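Local structure of protein AggB (Escherichia coli, 4PHX) at residues B[35-40]-B[69-74]; B[50-55]-B[106-111]; B[61-66]-B[99-104]. The protein forms the minor subunit of aggregative adherence fimbriae type I, an Ig-like, donor-strand-complemented protein that probably takes part in bacterial adhesion to host cells. All blocks are in the same frame, centred on the assembly; numbering follows the deposited sequence.

Contact 1: residues B[35-40]-B[69-74]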
ATOM      1  N   PHE B  35     -20.540  19.625 -18.234  1.00 41.74           N
ATOM      2  CA  PHE B  35     -19.749  20.580 -17.456  1.00 40.28           C
ATOM      3  C   PHE B  35     -18.264  20.404 -17.772  1.00 42.12           C
ATOM      4  O   PHE B  35     -17.795  19.308 -18.060  1.00 40.44           O
ATOM      5  CB  PHE B  35     -19.893  20.393 -15.948  1.00 36.20           C
ATOM      6  CG  PHE B  35     -21.302  20.423 -15.422  1.00 40.37           C
ATOM      7  CD1 PHE B  35     -22.050  19.258 -15.335  1.00 46.83           C
ATOM      8  CD2 PHE B  35     -21.842  21.592 -14.914  1.00 41.44           C
ATOM      9  CE1 PHE B  35     -23.343  19.281 -14.798  1.00 47.54           C
ATOM     10  CE2 PHE B  35     -23.120  21.615 -14.372  1.00 37.10           C
ATOM     11  CZ  PHE B  35     -23.866  20.467 -14.317  1.00 43.56           C
ATOM     12  N   HIS B  36     -17.524  21.483 -17.594  1.00 43.96           N
ATOM     13  CA  HIS B  36     -16.224  21.680 -18.194  1.00 39.78           C
ATOM     14  C   HIS B  36     -15.550  22.650 -17.253  1.00 35.99           C
ATOM     15  O   HIS B  36     -16.020  23.785 -17.119  1.00 36.92           O
ATOM     16  CB  HIS B  36     -16.553  22.384 -19.494  1.00 51.21           C
ATOM     17  CG  HIS B  36     -15.383  22.775 -20.325  1.00 45.34           C
ATOM     18  ND1 HIS B  36     -15.439  23.839 -21.196  1.00 42.89           N
ATOM     19  CD2 HIS B  36     -14.156  22.225 -20.470  1.00 49.55           C
ATOM     20  CE1 HIS B  36     -14.289  23.936 -21.837  1.00 44.94           C
ATOM     21  NE2 HIS B  36     -13.492  22.974 -21.411  1.00 48.67           N
ATOM     22  N   ILE B  37     -14.495  22.225 -16.569  1.00 34.69           N
ATOM     23  CA  ILE B  37     -13.761  23.126 -15.671  1.00 35.99           C
ATOM     24  C   ILE B  37     -12.264  23.003 -15.841  1.00 37.86           C
ATOM     25  O   ILE B  37     -11.782  21.990 -16.327  1.00 42.12           O
ATOM     26  CB  ILE B  37     -14.061  22.860 -14.167  1.00 32.17           C
ATOM     27  CG1 ILE B  37     -13.613  21.463 -13.767  1.00 33.68           C
ATOM     28  CG2 ILE B  37     -15.516  23.047 -13.857  1.00 32.75           C
ATOM     29  CD1 ILE B  37     -14.257  20.950 -12.468  1.00 30.59           C
ATOM     30  N   TRP B  38     -11.524  24.023 -15.409  1.00 32.27           N
ATOM     31  CA  TRP B  38     -10.074  23.931 -15.365  1.00 32.67           C
ATOM     32  C   TRP B  38      -9.525  24.930 -14.371  1.00 36.08           C
ATOM     33  O   TRP B  38     -10.267  25.792 -13.884  1.00 36.05           O
ATOM     34  CB  TRP B  38      -9.451  24.145 -16.750  1.00 30.70           C
ATOM     35  CG  TRP B  38      -9.786  25.449 -17.385  1.00 37.22           C
ATOM     36  CD1 TRP B  38      -9.021  26.586 -17.386  1.00 33.72           C
ATOM     37  CD2 TRP B  38     -10.976  25.770 -18.127  1.00 34.58           C
ATOM     38  NE1 TRP B  38      -9.664  27.586 -18.079  1.00 35.10           N
ATOM     39  CE2 TRP B  38     -10.864  27.111 -18.542  1.00 34.81           C
ATOM     40  CE3 TRP B  38     -12.125  25.054 -18.471  1.00 35.55           C
ATOM     41  CZ2 TRP B  38     -11.847  27.745 -19.292  1.00 42.44           C
ATOM     42  CZ3 TRP B  38     -13.105  25.682 -19.215  1.00 40.03           C
ATOM     43  CH2 TRP B  38     -12.965  27.016 -19.618  1.00 44.06           C
ATOM     44  N   ILE B  39      -8.239  24.815 -14.047  1.00 27.66           N
ATOM     45  CA  ILE B  39      -7.614  25.833 -13.221  1.00 30.78           C
ATOM     46  C   ILE B  39      -6.770  26.731 -14.103  1.00 35.69           C
ATOM     47  O   ILE B  39      -6.083  26.234 -15.001  1.00 36.73           O
ATOM     48  CB  ILE B  39      -6.695  25.227 -12.171  1.00 36.86           C
ATOM     49  CG1 ILE B  39      -7.491  24.316 -11.224  1.00 34.16           C
ATOM     50  CG2 ILE B  39      -5.915  26.344 -11.426  1.00 35.25           C
ATOM     51  CD1 ILE B  39      -6.667  23.767 -10.095  1.00 35.35           C
ATOM     52  N   ASN B  40      -6.796  28.040 -13.860  1.00 32.96           N
ATOM     53  CA  ASN B  40      -5.877  28.938 -14.591  1.00 39.18           C
ATOM     54  C   ASN B  40      -4.509  29.044 -13.934  1.00 37.34           C
ATOM     55  O   ASN B  40      -4.242  29.956 -13.150  1.00 40.95           O
ATOM     56  CB  ASN B  40      -6.469  30.323 -14.775  1.00 33.67           C
ATOM     57  CG  ASN B  40      -7.816  30.277 -15.413  1.00 36.69           C
ATOM     58  OD1 ASN B  40      -7.954  29.877 -16.565  1.00 38.02           O
ATOM     59  ND2 ASN B  40      -8.830  30.670 -14.662  1.00 36.05           N
ATOM     60  N   GLY B  69     -14.218  12.159  -8.703  1.00 53.81           N
ATOM     61  CA  GLY B  69     -15.260  11.229  -9.117  1.00 48.88           C
ATOM     62  C   GLY B  69     -16.201  11.684 -10.224  1.00 48.63           C
ATOM     63  O   GLY B  69     -17.049  12.548 -10.018  1.00 54.21           O
ATOM     64  N   GLY B  70     -16.038  11.098 -11.406  1.00 44.60           N
ATOM     65  CA  GLY B  70     -16.922  11.358 -12.516  1.00 42.19           C
ATOM     66  C   GLY B  70     -16.460  12.476 -13.432  1.00 46.33           C
ATOM     67  O   GLY B  70     -17.233  12.936 -14.271  1.00 44.94           O
ATOM     68  N   TRP B  71     -15.210  12.911 -13.276  1.00 46.56           N
ATOM     69  CA  TRP B  71     -14.634  13.961 -14.115  1.00 39.26           C
ATOM     70  C   TRP B  71     -13.546  13.312 -14.956  1.00 45.92           C
ATOM     71  O   TRP B  71     -12.633  12.693 -14.424  1.00 54.96           O
ATOM     72  CB  TRP B  71     -14.047  15.114 -13.263  1.00 38.41           C
ATOM     73  CG  TRP B  71     -15.054  15.926 -12.419  1.00 39.43           C
ATOM     74  CD1 TRP B  71     -15.380  15.723 -11.105  1.00 39.38           C
ATOM     75  CD2 TRP B  71     -15.831  17.056 -12.846  1.00 39.76           C
ATOM     76  NE1 TRP B  71     -16.308  16.645 -10.693  1.00 31.23           N
ATOM     77  CE2 TRP B  71     -16.616  17.465 -11.746  1.00 38.02           C
ATOM     78  CE3 TRP B  71     -15.953  17.752 -14.058  1.00 37.43           C
ATOM     79  CZ2 TRP B  71     -17.504  18.544 -11.819  1.00 34.53           C
ATOM     80  CZ3 TRP B  71     -16.843  18.808 -14.131  1.00 39.11           C
ATOM     81  CH2 TRP B  71     -17.599  19.203 -13.014  1.00 33.86           C
ATOM     82  N   SER B  72     -13.646  13.437 -16.272  1.00 50.64           N
ATOM     83  CA  SER B  72     -12.626  12.909 -17.167  1.00 47.58           C
ATOM     84  C   SER B  72     -11.853  14.080 -17.743  1.00 50.11           C
ATOM     85  O   SER B  72     -12.424  15.157 -17.956  1.00 47.19           O
ATOM     86  CB  SER B  72     -13.258  12.085 -18.298  1.00 48.50           C
ATOM     87  OG  SER B  72     -14.102  11.076 -17.776  1.00 54.18           O
ATOM     88  N   SER B  73     -10.558  13.866 -17.986  1.00 49.77           N
ATOM     89  CA  SER B  73      -9.695  14.891 -18.550  1.00 47.62           C
ATOM     90  C   SER B  73     -10.224  15.261 -19.926  1.00 50.53           C
ATOM     91  O   SER B  73     -10.684  14.384 -20.656  1.00 55.47           O
ATOM     92  CB  SER B  73      -8.267  14.368 -18.652  1.00 51.92           C
ATOM     93  OG  SER B  73      -7.733  14.059 -17.379  1.00 59.34           O
ATOM     94  N   SER B  74     -10.169  16.535 -20.299  1.00 49.07           N
ATOM     95  CA  SER B  74     -10.783  16.938 -21.574  1.00 51.14           C
ATOM     96  C   SER B  74     -10.070  18.026 -22.398  1.00 54.06           C
ATOM     97  O   SER B  74      -9.222  18.766 -21.894  1.00 50.16           O
ATOM     98  CB  SER B  74     -12.272  17.301 -21.379  1.00 45.93           C
ATOM     99  OG  SER B  74     -12.429  18.409 -20.518  1.00 40.09           O
TER

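Contact 2: residues B[50-55]-B[106-111]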
ATOM      1  N   TYR B  50      -1.787  20.584 -12.184  1.00 43.29           N
ATOM      2  CA  TYR B  50      -1.200  21.907 -12.194  1.00 45.03           C
ATOM      3  C   TYR B  50      -0.188  22.093 -11.080  1.00 42.03           C
ATOM      4  O   TYR B  50      -0.189  21.349 -10.107  1.00 41.01           O
ATOM      5  CB  TYR B  50      -2.308  22.948 -11.996  1.00 41.89           C
ATOM      6  CG  TYR B  50      -3.475  22.850 -12.951  1.00 42.77           C
ATOM      7  CD1 TYR B  50      -3.526  23.642 -14.103  1.00 40.63           C
ATOM      8  CD2 TYR B  50      -4.550  22.003 -12.683  1.00 36.43           C
ATOM      9  CE1 TYR B  50      -4.612  23.573 -14.975  1.00 39.15           C
ATOM     10  CE2 TYR B  50      -5.618  21.919 -13.538  1.00 33.03           C
ATOM     11  CZ  TYR B  50      -5.648  22.702 -14.685  1.00 38.50           C
ATOM     12  OH  TYR B  50      -6.723  22.621 -15.530  1.00 35.90           O
ATOM     13  N   ILE B  51       0.641  23.123 -11.216  1.00 43.53           N
ATOM     14  CA  ILE B  51       1.512  23.578 -10.137  1.00 43.98           C
ATOM     15  C   ILE B  51       1.115  24.991  -9.744  1.00 45.00           C
ATOM     16  O   ILE B  51       0.952  25.849 -10.604  1.00 49.60           O
ATOM     17  CB  ILE B  51       2.989  23.608 -10.585  1.00 49.87           C
ATOM     18  CG1 ILE B  51       3.507  22.193 -10.848  1.00 51.28           C
ATOM     19  CG2 ILE B  51       3.842  24.318  -9.545  1.00 48.73           C
ATOM     20  CD1 ILE B  51       4.278  21.615  -9.682  1.00 56.88           C
ATOM     21  N   VAL B  52       0.983  25.255  -8.456  1.00 43.15           N
ATOM     22  CA  VAL B  52       0.564  26.579  -8.019  1.00 44.95           C
ATOM     23  C   VAL B  52       1.601  27.248  -7.131  1.00 49.98           C
ATOM     24  O   VAL B  52       2.100  26.642  -6.188  1.00 54.22           O
ATOM     25  CB  VAL B  52      -0.770  26.507  -7.239  1.00 46.83           C
ATOM     26  CG1 VAL B  52      -1.170  27.878  -6.726  1.00 44.86           C
ATOM     27  CG2 VAL B  52      -1.850  25.930  -8.114  1.00 43.00           C
ATOM     28  N   GLN B  53       1.886  28.514  -7.423  1.00 53.46           N
ATOM     29  CA  GLN B  53       2.881  29.299  -6.703  1.00 58.04           C
ATOM     30  C   GLN B  53       2.386  29.773  -5.353  1.00 58.22           C
ATOM     31  O   GLN B  53       1.275  30.286  -5.236  1.00 58.78           O
ATOM     32  CB  GLN B  53       3.283  30.539  -7.519  1.00 58.02           C
ATOM     33  CG  GLN B  53       4.205  30.260  -8.687  1.00 70.02           C
ATOM     34  CD  GLN B  53       5.490  29.560  -8.261  1.00 70.09           C
ATOM     35  OE1 GLN B  53       5.567  28.330  -8.266  1.00 64.95           O
ATOM     36  NE2 GLN B  53       6.505  30.345  -7.897  1.00 71.00           N
ATOM     37  N   ASN B  54       3.229  29.613  -4.341  1.00 60.73           N
ATOM     38  CA  ASN B  54       3.060  30.316  -3.083  1.00 61.46           C
ATOM     39  C   ASN B  54       3.352  31.784  -3.337  1.00 65.44           C
ATOM     40  O   ASN B  54       4.019  32.134  -4.308  1.00 64.79           O
ATOM     41  CB  ASN B  54       4.053  29.774  -2.060  1.00 62.72           C
ATOM     42  CG  ASN B  54       3.853  30.350  -0.668  1.00 66.18           C
ATOM     43  OD1 ASN B  54       3.457  31.506  -0.498  1.00 61.90           O
ATOM     44  ND2 ASN B  54       4.131  29.532   0.343  1.00 67.22           N
ATOM     45  N   ASN B  55       2.855  32.648  -2.466  1.00 68.28           N
ATOM     46  CA  ASN B  55       3.256  34.045  -2.511  1.00 72.94           C
ATOM     47  C   ASN B  55       4.562  34.248  -1.751  1.00 74.98           C
ATOM     48  O   ASN B  55       4.564  34.700  -0.602  1.00 76.03           O
ATOM     49  CB  ASN B  55       2.154  34.942  -1.966  1.00 70.54           C
ATOM     50  CG  ASN B  55       0.851  34.752  -2.702  1.00 73.56           C
ATOM     51  OD1 ASN B  55      -0.136  34.302  -2.126  1.00 72.70           O
ATOM     52  ND2 ASN B  55       0.841  35.083  -3.991  1.00 76.26           N
ATOM     53  N   GLY B 106       1.960  29.815   3.817  1.00 64.33           N
ATOM     54  CA  GLY B 106       1.737  31.000   3.007  1.00 63.92           C
ATOM     55  C   GLY B 106       0.382  30.976   2.336  1.00 62.56           C
ATOM     56  O   GLY B 106      -0.528  30.278   2.782  1.00 65.46           O
ATOM     57  N   GLU B 107       0.240  31.739   1.260  1.00 67.45           N
ATOM     58  CA  GLU B 107      -1.025  31.767   0.528  1.00 66.83           C
ATOM     59  C   GLU B 107      -0.890  31.140  -0.853  1.00 60.48           C
ATOM     60  O   GLU B 107       0.137  31.282  -1.505  1.00 63.23           O
ATOM     61  CB  GLU B 107      -1.558  33.196   0.413  1.00 64.65           C
ATOM     62  CG  GLU B 107      -2.097  33.770   1.708  1.00 71.46           C
ATOM     63  CD  GLU B 107      -2.557  35.211   1.551  1.00 80.07           C
ATOM     64  OE1 GLU B 107      -2.219  35.843   0.527  1.00 77.26           O
ATOM     65  OE2 GLU B 107      -3.255  35.713   2.456  1.00 85.37           O
ATOM     66  N   TYR B 108      -1.921  30.428  -1.285  1.00 55.46           N
ATOM     67  CA  TYR B 108      -1.960  29.935  -2.650  1.00 53.53           C
ATOM     68  C   TYR B 108      -3.294  30.317  -3.278  1.00 55.22           C
ATOM     69  O   TYR B 108      -4.363  30.033  -2.718  1.00 50.63           O
ATOM     70  CB  TYR B 108      -1.789  28.424  -2.695  1.00 56.20           C
ATOM     71  CG  TYR B 108      -0.496  27.907  -2.121  1.00 56.49           C
ATOM     72  CD1 TYR B 108       0.577  27.590  -2.938  1.00 54.94           C
ATOM     73  CD2 TYR B 108      -0.362  27.709  -0.759  1.00 62.59           C
ATOM     74  CE1 TYR B 108       1.753  27.096  -2.401  1.00 61.56           C
ATOM     75  CE2 TYR B 108       0.798  27.220  -0.216  1.00 62.89           C
ATOM     76  CZ  TYR B 108       1.855  26.920  -1.032  1.00 62.46           C
ATOM     77  OH  TYR B 108       3.007  26.442  -0.456  1.00 64.96           O
ATOM     78  N   ILE B 109      -3.224  30.967  -4.434  1.00 49.81           N
ATOM     79  CA  ILE B 109      -4.421  31.383  -5.149  1.00 49.23           C
ATOM     80  C   ILE B 109      -4.849  30.366  -6.197  1.00 46.97           C
ATOM     81  O   ILE B 109      -4.155  30.123  -7.181  1.00 43.18           O
ATOM     82  CB  ILE B 109      -4.233  32.741  -5.829  1.00 50.28           C
ATOM     83  CG1 ILE B 109      -3.926  33.819  -4.794  1.00 53.24           C
ATOM     84  CG2 ILE B 109      -5.483  33.128  -6.579  1.00 50.72           C
ATOM     85  CD1 ILE B 109      -3.140  34.977  -5.366  1.00 54.59           C
ATOM     86  N   PHE B 110      -6.009  29.766  -5.982  1.00 45.78           N
ATOM     87  CA  PHE B 110      -6.602  28.948  -7.022  1.00 44.64           C
ATOM     88  C   PHE B 110      -7.598  29.764  -7.855  1.00 44.42           C
ATOM     89  O   PHE B 110      -8.576  30.312  -7.346  1.00 42.65           O
ATOM     90  CB  PHE B 110      -7.269  27.741  -6.392  1.00 44.02           C
ATOM     91  CG  PHE B 110      -6.301  26.829  -5.679  1.00 49.09           C
ATOM     92  CD1 PHE B 110      -5.165  26.363  -6.325  1.00 42.63           C
ATOM     93  CD2 PHE B 110      -6.520  26.448  -4.368  1.00 47.52           C
ATOM     94  CE1 PHE B 110      -4.277  25.518  -5.678  1.00 50.97           C
ATOM     95  CE2 PHE B 110      -5.631  25.602  -3.712  1.00 51.93           C
ATOM     96  CZ  PHE B 110      -4.509  25.140  -4.366  1.00 48.48           C
ATOM     97  N   SER B 111      -7.342  29.852  -9.146  1.00 41.70           N
ATOM     98  CA  SER B 111      -8.284  30.508 -10.017  1.00 35.78           C
ATOM     99  C   SER B 111      -8.911  29.446 -10.888  1.00 35.70           C
ATOM    100  O   SER B 111      -8.211  28.798 -11.660  1.00 35.46           O
ATOM    101  CB  SER B 111      -7.578  31.551 -10.871  1.00 33.84           C
ATOM    102  OG  SER B 111      -8.400  31.890 -11.968  1.00 40.82           O
TER

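Contact 3: residues B[61-66]-B[99-104]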
ATOM      1  N   GLU B  61       5.987  25.117  -4.218  1.00 67.30           N
ATOM      2  CA  GLU B  61       5.052  24.744  -5.271  1.00 61.40           C
ATOM      3  C   GLU B  61       4.151  23.581  -4.924  1.00 55.48           C
ATOM      4  O   GLU B  61       4.615  22.449  -4.804  1.00 53.75           O
ATOM      5  CB  GLU B  61       5.801  24.422  -6.561  1.00 52.21           C
ATOM      6  CG  GLU B  61       6.397  25.634  -7.215  1.00 66.02           C
ATOM      7  CD  GLU B  61       6.979  25.323  -8.564  1.00 63.78           C
ATOM      8  OE1 GLU B  61       7.495  24.198  -8.725  1.00 67.25           O
ATOM      9  OE2 GLU B  61       6.908  26.192  -9.458  1.00 56.09           O
ATOM     10  N   LEU B  62       2.857  23.862  -4.794  1.00 54.72           N
ATOM     11  CA  LEU B  62       1.872  22.802  -4.698  1.00 47.70           C
ATOM     12  C   LEU B  62       1.545  22.261  -6.071  1.00 45.52           C
ATOM     13  O   LEU B  62       1.233  23.021  -6.979  1.00 51.32           O
ATOM     14  CB  LEU B  62       0.607  23.304  -4.034  1.00 50.27           C
ATOM     15  CG  LEU B  62       0.773  23.424  -2.529  1.00 60.29           C
ATOM     16  CD1 LEU B  62      -0.510  23.944  -1.892  1.00 58.74           C
ATOM     17  CD2 LEU B  62       1.177  22.063  -1.963  1.00 55.92           C
ATOM     18  N   LYS B  63       1.647  20.949  -6.227  1.00 43.46           N
ATOM     19  CA  LYS B  63       1.106  20.282  -7.394  1.00 44.46           C
ATOM     20  C   LYS B  63      -0.315  19.931  -7.013  1.00 45.49           C
ATOM     21  O   LYS B  63      -0.559  19.233  -6.028  1.00 44.78           O
ATOM     22  CB  LYS B  63       1.854  18.979  -7.713  1.00 50.47           C
ATOM     23  CG  LYS B  63       3.362  19.008  -7.530  1.00 51.67           C
ATOM     24  CD  LYS B  63       4.014  17.673  -7.922  1.00 60.16           C
ATOM     25  CE  LYS B  63       3.773  17.287  -9.392  1.00 60.92           C
ATOM     26  NZ  LYS B  63       4.597  18.088 -10.358  1.00 61.47           N
ATOM     27  N   VAL B  64      -1.267  20.410  -7.791  1.00 46.86           N
ATOM     28  CA  VAL B  64      -2.642  20.110  -7.494  1.00 40.80           C
ATOM     29  C   VAL B  64      -3.293  19.502  -8.717  1.00 45.44           C
ATOM     30  O   VAL B  64      -2.749  19.571  -9.824  1.00 40.49           O
ATOM     31  CB  VAL B  64      -3.383  21.369  -7.061  1.00 41.43           C
ATOM     32  CG1 VAL B  64      -2.701  21.970  -5.846  1.00 36.67           C
ATOM     33  CG2 VAL B  64      -3.463  22.379  -8.228  1.00 36.58           C
ATOM     34  N   LYS B  65      -4.447  18.877  -8.508  1.00 42.24           N
ATOM     35  CA  LYS B  65      -5.237  18.352  -9.613  1.00 42.68           C
ATOM     36  C   LYS B  65      -6.709  18.662  -9.379  1.00 39.00           C
ATOM     37  O   LYS B  65      -7.160  18.824  -8.243  1.00 34.96           O
ATOM     38  CB  LYS B  65      -5.024  16.839  -9.802  1.00 41.60           C
ATOM     39  CG  LYS B  65      -5.406  15.986  -8.596  1.00 45.61           C
ATOM     40  CD  LYS B  65      -5.275  14.473  -8.877  1.00 42.90           C
ATOM     41  CE  LYS B  65      -5.682  13.630  -7.676  1.00 39.98           C
ATOM     42  NZ  LYS B  65      -5.459  12.163  -7.923  1.00 45.45           N
ATOM     43  N   ILE B  66      -7.458  18.743 -10.467  1.00 41.10           N
ATOM     44  CA  ILE B  66      -8.848  19.133 -10.370  1.00 39.41           C
ATOM     45  C   ILE B  66      -9.787  18.108 -10.992  1.00 33.90           C
ATOM     46  O   ILE B  66      -9.497  17.505 -12.013  1.00 33.04           O
ATOM     47  CB  ILE B  66      -9.076  20.523 -10.998  1.00 35.06           C
ATOM     48  CG1 ILE B  66     -10.452  21.066 -10.611  1.00 34.68           C
ATOM     49  CG2 ILE B  66      -8.885  20.454 -12.520  1.00 31.69           C
ATOM     50  CD1 ILE B  66     -10.707  22.520 -11.044  1.00 36.14           C
ATOM     51  N   GLY B  99      -0.426  13.953  -5.609  1.00 48.92           N
ATOM     52  CA  GLY B  99       0.625  13.181  -4.982  1.00 51.04           C
ATOM     53  C   GLY B  99       0.895  13.609  -3.548  1.00 52.25           C
ATOM     54  O   GLY B  99       0.326  14.598  -3.053  1.00 46.12           O
ATOM     55  N   ASN B 100       1.762  12.845  -2.879  1.00 52.48           N
ATOM     56  CA  ASN B 100       2.218  13.181  -1.537  1.00 51.39           C
ATOM     57  C   ASN B 100       3.263  14.267  -1.648  1.00 50.25           C
ATOM     58  O   ASN B 100       4.124  14.212  -2.529  1.00 54.18           O
ATOM     59  CB  ASN B 100       2.834  11.961  -0.848  1.00 59.42           C
ATOM     60  CG  ASN B 100       1.852  10.828  -0.669  1.00 62.66           C
ATOM     61  OD1 ASN B 100       0.704  11.043  -0.282  1.00 60.22           O
ATOM     62  ND2 ASN B 100       2.296   9.608  -0.957  1.00 65.22           N
ATOM     63  N   GLN B 101       3.207  15.245  -0.752  1.00 48.15           N
ATOM     64  CA  GLN B 101       4.102  16.390  -0.850  1.00 47.71           C
ATOM     65  C   GLN B 101       4.066  17.215   0.419  1.00 47.84           C
ATOM     66  O   GLN B 101       3.179  17.076   1.247  1.00 53.03           O
ATOM     67  CB  GLN B 101       3.735  17.274  -2.057  1.00 49.47           C
ATOM     68  CG  GLN B 101       2.439  18.091  -1.915  1.00 42.11           C
ATOM     69  CD  GLN B 101       1.917  18.656  -3.257  1.00 49.87           C
ATOM     70  OE1 GLN B 101       2.686  19.181  -4.070  1.00 47.79           O
ATOM     71  NE2 GLN B 101       0.597  18.550  -3.483  1.00 43.52           N
ATOM     72  N   TYR B 102       5.041  18.093   0.546  1.00 44.84           N
ATOM     73  CA  TYR B 102       5.125  19.012   1.660  1.00 51.59           C
ATOM     74  C   TYR B 102       4.525  20.359   1.264  1.00 51.59           C
ATOM     75  O   TYR B 102       4.564  20.753   0.102  1.00 48.02           O
ATOM     76  CB  TYR B 102       6.596  19.192   2.048  1.00 44.36           C
ATOM     77  CG  TYR B 102       6.909  20.483   2.766  1.00 43.64           C
ATOM     78  CD1 TYR B 102       6.674  20.616   4.121  1.00 49.28           C
ATOM     79  CD2 TYR B 102       7.451  21.562   2.087  1.00 44.48           C
ATOM     80  CE1 TYR B 102       6.969  21.782   4.785  1.00 49.23           C
ATOM     81  CE2 TYR B 102       7.753  22.737   2.741  1.00 45.21           C
ATOM     82  CZ  TYR B 102       7.507  22.840   4.093  1.00 49.33           C
ATOM     83  OH  TYR B 102       7.810  24.004   4.759  1.00 53.71           O
ATOM     84  N   SER B 103       4.004  21.078   2.244  1.00 54.32           N
ATOM     85  CA  SER B 103       3.415  22.376   1.976  1.00 59.08           C
ATOM     86  C   SER B 103       4.151  23.489   2.698  1.00 55.14           C
ATOM     87  O   SER B 103       4.063  23.630   3.920  1.00 59.58           O
ATOM     88  CB  SER B 103       1.935  22.386   2.386  1.00 64.67           C
ATOM     89  OG  SER B 103       1.809  22.291   3.799  1.00 69.73           O
ATOM     90  N   ALA B 104       4.882  24.287   1.943  1.00 55.88           N
ATOM     91  CA  ALA B 104       5.401  25.505   2.515  1.00 58.36           C
ATOM     92  C   ALA B 104       4.191  26.322   2.910  1.00 63.83           C
ATOM     93  O   ALA B 104       3.219  26.387   2.161  1.00 62.16           O
ATOM     94  CB  ALA B 104       6.225  26.245   1.513  1.00 61.76           C
TER

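Contact 1: residues B[35-40]-B[69-74]
Phe35 meets Trp71 through its CB, which lies 3.9 Å from Trp71 CZ3 and stands oblique to the indole. Its CG is anti to the carbonyl carbon (chi1 -55°), and the phenyl ring leads away from 69-74 to meet the ring of His32 edge-to-face and to touch Cys28. At His36 the backbone N comes to the rim of the same indole, near its plane, while the imidazole contributes a loose approach of CD2 to Ser74 OG at 4.2 Å. The imidazole is also covered on one face by Trp38, whose CZ3 sits 3.3 Å above the ring plane, over its centre. Ile37 covers one face of the indole: its CD1 lies 3.8 Å from the centroid of the Trp71 six-membered ring and 12° off the normal, a CH-pi contact, with the two side chains crossing at about a right angle. No hydrogen bond links the segments, so shape and apolar surface carry the contact, and the indole is held from elsewhere: Trp71 NE1 donates to Ile92 O, and Arg84 makes a cation-pi contact with the ring. Phe35, Ile37 and Trp71 all touch strand 90-97. An indole from the loop ahead of strand 72-76, lying against apolar residues that face a strand of the other sheet, is the facing-sheet packing expected of an Ig-like beta sandwich.

Contact 2: residues B[50-55]-B[106-111]
Asn55 N donates to Glu107 O at 3.2 Å, with an N-H...O angle of 143° and the donor in the carbonyl plane. The same carbonyl oxygen also receives a CA-H...O contact from Asn54 CA at 3.5 Å. Asn54 turns its CG anti to the backbone N, which carries the amide obliquely across the Tyr108 ring, the two planes 51° apart and Asn54 CB 3.5 Å from Tyr108 CE1. From there ND2 reaches Tyr108 OH by a weak, bent bond of 3.4 Å; its stronger acceptor is Pro105 O. Tyr108 OH is likewise bonded to Ala104 O, so Asn54 ND2 and Tyr108 OH are both held chiefly by the carbonyls just before 106-111. Asn54 OD1 and Glu107 O, 3.5 Å apart, are two acceptors and do not bond. Val52 O lies at the edge of the Tyr108 ring, in its plane, 3.7 Å from CD1. Further along strand 107-117, the edge of the Phe110 ring takes Val52 CG2, 3.5 Å from CE1. Strands 50-53 and 107-111 run at 133° to each other, 6.6 Å apart at closest approach. Strand 61-67 flanks the first, placing Leu62 against Tyr108, while strand 134-141 flanks the second and brings Leu140 to Tyr108 and Phe110.

Contact 3: residues B[61-66]-B[99-104]
Lys63 offers both its backbone N and its backbone O to one side chain, that of Gln101, which points across from 99-104. The path of this side chain explains the fit. From CB, CG takes the position between the backbone N and the carbonyl carbon (chi1 72°), and the chain then runs extended at chi2 (-165°), carrying the amide to the strand. CG passes at 4.2 Å from Leu62 CD2, and CD comes closer to that same methyl, at 3.7 Å, as the leucine crosses the glutamine at about a right angle. At the tip the two amide atoms divide their tasks. OE1 accepts from Lys63 N at 3.0 Å with a nearly straight N-H...O angle of 169°, the donor tilted a little from the plane of the side-chain carbonyl; it also lies 3.5 Å from Lys63 CG. NE2 donates to Lys63 O at 2.9 Å, equally straight, and the acceptor is close to the plane of the amide. A second acceptor, Ser97 OG, is bonded to NE2 as well. Two bonds to a single residue fix the rotation of the amide and assign its O and N ends. The Lys63 side chain leads away instead, and its NZ bonds to Asn44 OD1. Leu62 CD2 completes the contact 4.4 Å from Ser103 CB. The arrangement is a side-chain amide mimicking a backbone peptide group: Gln101, on the short strand 101-102, pairs with the main chain of strand 61-67 in the sandwich.

How the contacts relate
Following the chain from the N terminus, strands 2-7, 14-15 and 20-27 pass before 35-40, the first segment of any contact. Contact 1 closes its loop at 69-74, joining strand 34-39 to the segment leading into strand 72-76 of the same sheet. Within that loop lie 50-55 and 61-66, where contacts 2 and 3 begin, so contact 1 crosses both. Contact 3 closes at 99-104, tying short strand 101-102 to strand 61-67, and is nested inside the loop that contact 2 closes at 106-111. Strands 49-53 and 61-67 are sheet neighbours, as are 34-39 and 107-117 in the other sheet. Contact 2 thus joins the sheets, and Ile66 CD1, 3.7 Å from Ile39 CG1, links them again.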